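Local coordinates for xenavidin (Xenopus tropicalis, PDB 2UZ2), which binds biotin, probably very tightly as other avidins do, as a tetrameric frog avidin with eight-stranded antiparallel beta-barrel subunits, at residues K5-Q9 against Q55-P61. Numbering follows the deposited sequence.
Sequences KCNLQ and QKLTEKP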
loop_
_atom_site.group_PDB
_atom_site.type_symbol
_atom_site.label_atom_id
_atom_site.label_comp_id
_atom_site.label_asym_id
_atom_site.label_seq_id
_atom_site.Cartn_x
_atom_site.Cartn_y
_atom_site.Cartn_z
ATOM N N LYS B 5 21.025 -9.299 -16.007
ATOM C CA LYS B 5 20.209 -10.405 -15.406
ATOM C C LYS B 5 20.651 -10.643 -13.940
ATOM O O LYS B 5 21.685 -10.120 -13.525
ATOM C CB LYS B 5 20.305 -11.639 -16.316
ATOM C CG LYS B 5 19.791 -11.307 -17.741
ATOM C CD LYS B 5 19.836 -12.468 -18.703
ATOM C CE LYS B 5 18.659 -12.422 -19.691
ATOM N NZ LYS B 5 18.350 -13.790 -20.235
ATOM N N CYS B 6 19.879 -11.368 -13.121
ATOM C CA CYS B 6 20.208 -11.369 -11.671
ATOM C C CYS B 6 20.619 -12.611 -10.882
ATOM O O CYS B 6 21.487 -12.522 -10.005
ATOM C CB CYS B 6 19.131 -10.632 -10.897
ATOM S SG CYS B 6 19.460 -8.904 -11.087
ATOM N N ASN B 7 19.996 -13.740 -11.187
ATOM C CA ASN B 7 20.037 -14.915 -10.340
ATOM C C ASN B 7 19.417 -14.630 -8.997
ATOM O O ASN B 7 20.056 -14.123 -8.037
ATOM C CB ASN B 7 21.419 -15.544 -10.198
ATOM C CG ASN B 7 22.096 -15.713 -11.505
ATOM O OD1 ASN B 7 23.287 -15.441 -11.620
ATOM N ND2 ASN B 7 21.359 -16.188 -12.505
ATOM N N LEU B 8 18.128 -14.879 -8.947
ATOM C CA LEU B 8 17.447 -14.737 -7.683
ATOM C C LEU B 8 17.757 -15.933 -6.775
ATOM O O LEU B 8 17.483 -15.868 -5.588
ATOM C CB LEU B 8 15.947 -14.602 -7.897
ATOM C CG LEU B 8 15.513 -13.329 -8.654
ATOM C CD1 LEU B 8 14.034 -13.233 -8.463
ATOM C CD2 LEU B 8 16.197 -12.065 -8.202
ATOM N N GLN B 9 18.312 -17.016 -7.325
ATOM C CA GLN B 9 18.707 -18.163 -6.478
ATOM C C GLN B 9 19.639 -17.761 -5.340
ATOM O O GLN B 9 20.500 -16.861 -5.491
ATOM C CB GLN B 9 19.449 -19.245 -7.281
ATOM C CG GLN B 9 18.617 -19.892 -8.317
ATOM C CD GLN B 9 18.808 -19.266 -9.703
ATOM O OE1 GLN B 9 19.068 -18.069 -9.828
ATOM N NE2 GLN B 9 18.669 -20.066 -10.733
ATOM N N GLN B 55 9.692 -14.892 -11.344
ATOM C CA GLN B 55 10.465 -13.759 -11.838
ATOM C C GLN B 55 10.381 -13.692 -13.336
ATOM O O GLN B 55 10.187 -14.732 -13.997
ATOM C CB GLN B 55 11.932 -13.843 -11.406
ATOM C CG GLN B 55 12.743 -14.998 -12.005
ATOM C CD GLN B 55 14.237 -14.824 -11.889
ATOM O OE1 GLN B 55 14.883 -15.580 -11.167
ATOM N NE2 GLN B 55 14.815 -13.849 -12.604
ATOM N N LYS B 56 10.572 -12.494 -13.856
ATOM C CA LYS B 56 10.959 -12.347 -15.264
ATOM C C LYS B 56 12.407 -12.770 -15.442
ATOM O O LYS B 56 13.228 -12.551 -14.553
ATOM C CB LYS B 56 10.819 -10.920 -15.735
ATOM C CG LYS B 56 9.489 -10.333 -15.459
ATOM C CD LYS B 56 8.395 -10.990 -16.237
ATOM C CE LYS B 56 7.101 -10.615 -15.647
ATOM N NZ LYS B 56 5.850 -11.027 -16.408
ATOM N N LEU B 57 12.718 -13.365 -16.590
ATOM C CA LEU B 57 14.099 -13.789 -16.875
ATOM C C LEU B 57 14.787 -12.766 -17.792
ATOM O O LEU B 57 15.352 -13.086 -18.800
ATOM C CB LEU B 57 14.099 -15.224 -17.426
ATOM C CG LEU B 57 13.712 -16.230 -16.329
ATOM C CD1 LEU B 57 13.396 -17.587 -16.950
ATOM C CD2 LEU B 57 14.846 -16.408 -15.317
ATOM N N THR B 58 14.737 -11.509 -17.357
ATOM C CA THR B 58 15.197 -10.368 -18.117
ATOM C C THR B 58 16.325 -9.705 -17.346
ATOM O O THR B 58 16.575 -10.038 -16.188
ATOM C CB THR B 58 14.045 -9.283 -18.222
ATOM O OG1 THR B 58 13.691 -8.807 -16.928
ATOM C CG2 THR B 58 12.807 -9.845 -18.946
ATOM N N GLU B 59 16.975 -8.725 -17.978
ATOM C CA GLU B 59 17.832 -7.848 -17.227
ATOM C C GLU B 59 16.952 -7.144 -16.201
ATOM O O GLU B 59 15.786 -6.826 -16.463
ATOM C CB GLU B 59 18.465 -6.782 -18.101
ATOM C CG GLU B 59 19.580 -6.042 -17.356
ATOM C CD GLU B 59 20.373 -5.073 -18.211
ATOM O OE1 GLU B 59 20.143 -5.007 -19.442
ATOM O OE2 GLU B 59 21.247 -4.378 -17.642
ATOM N N LYS B 60 17.527 -6.926 -15.033
ATOM C CA LYS B 60 16.870 -6.229 -13.931
ATOM C C LYS B 60 15.466 -6.803 -13.682
ATOM O O LYS B 60 14.456 -6.108 -13.801
ATOM C CB LYS B 60 16.846 -4.720 -14.177
ATOM C CG LYS B 60 18.231 -4.132 -14.367
ATOM C CD LYS B 60 18.126 -2.677 -14.798
ATOM C CE LYS B 60 19.476 -2.136 -15.184
ATOM N NZ LYS B 60 19.365 -1.365 -16.451
ATOM N N PRO B 61 15.409 -8.085 -13.328
ATOM C CA PRO B 61 14.135 -8.782 -13.315
ATOM C C PRO B 61 13.183 -8.274 -12.217
ATOM O O PRO B 61 13.587 -8.085 -11.072
ATOM C CB PRO B 61 14.542 -10.233 -13.010
ATOM C CG PRO B 61 15.806 -10.121 -12.195
ATOM C CD PRO B 61 16.518 -8.958 -12.891
HETATM O O HOH W 1 15.976 -15.127 -20.723
HETATM O O HOH W 2 17.946 -13.346 -12.709
HETATM O O HOH W 3 17.096 -12.244 -15.021
#
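Leu8 and the amide of Gln55 meet where the N-terminal segment 5-9 of the avidin beta-barrel, leading into strand 10-14, lies against the loop joining strands 49-55 and 62-68. The case illustrates how a side-chain amide can serve both as a packing surface and as a polar link between loops. Leu8 comes over one flat side of the group, its CG 3.4 Å from Gln55 OE1, while Leu8 CD1 rests 3.7 Å from Gln55 CB; Ile22 and Phe63 also touch Leu8. With CG between the backbone N and carbonyl carbon (chi1 66°) and an extended chain beyond, Gln55 reaches toward segment 5-9, meeting Leu8 from the opposite direction. Its rotation is fixed by NE2, which donates to Lys56 O at 2.8 Å, nearly straight (164°) and close to the amide plane. The same NE2 also donates to a water that accepts from the backbone N of both Cys6 and Asn7, so the amide joins the two segments through that water. An alanine in place of Gln55 would probably take from Lys56 O its amide donor, cut the water's link to strand 49-55 and open a gap beside Leu8. Farther along, Cys6 SG packs 3.5 Å from Pro61 CD; its disulfide to Cys82, whose backbone hydrogen-bonds with that of Pro61, pins the segment to strand 75-84. At the exposed edge Lys5 runs along the loop, bending at chi3 (146°). Its NZ makes a weak hydrogen bond to Leu57 O at 3.4 Å, supplemented by a water that accepts from Lys5 NZ at 2.8 Å and donates to Leu57 O at 2.9 Å.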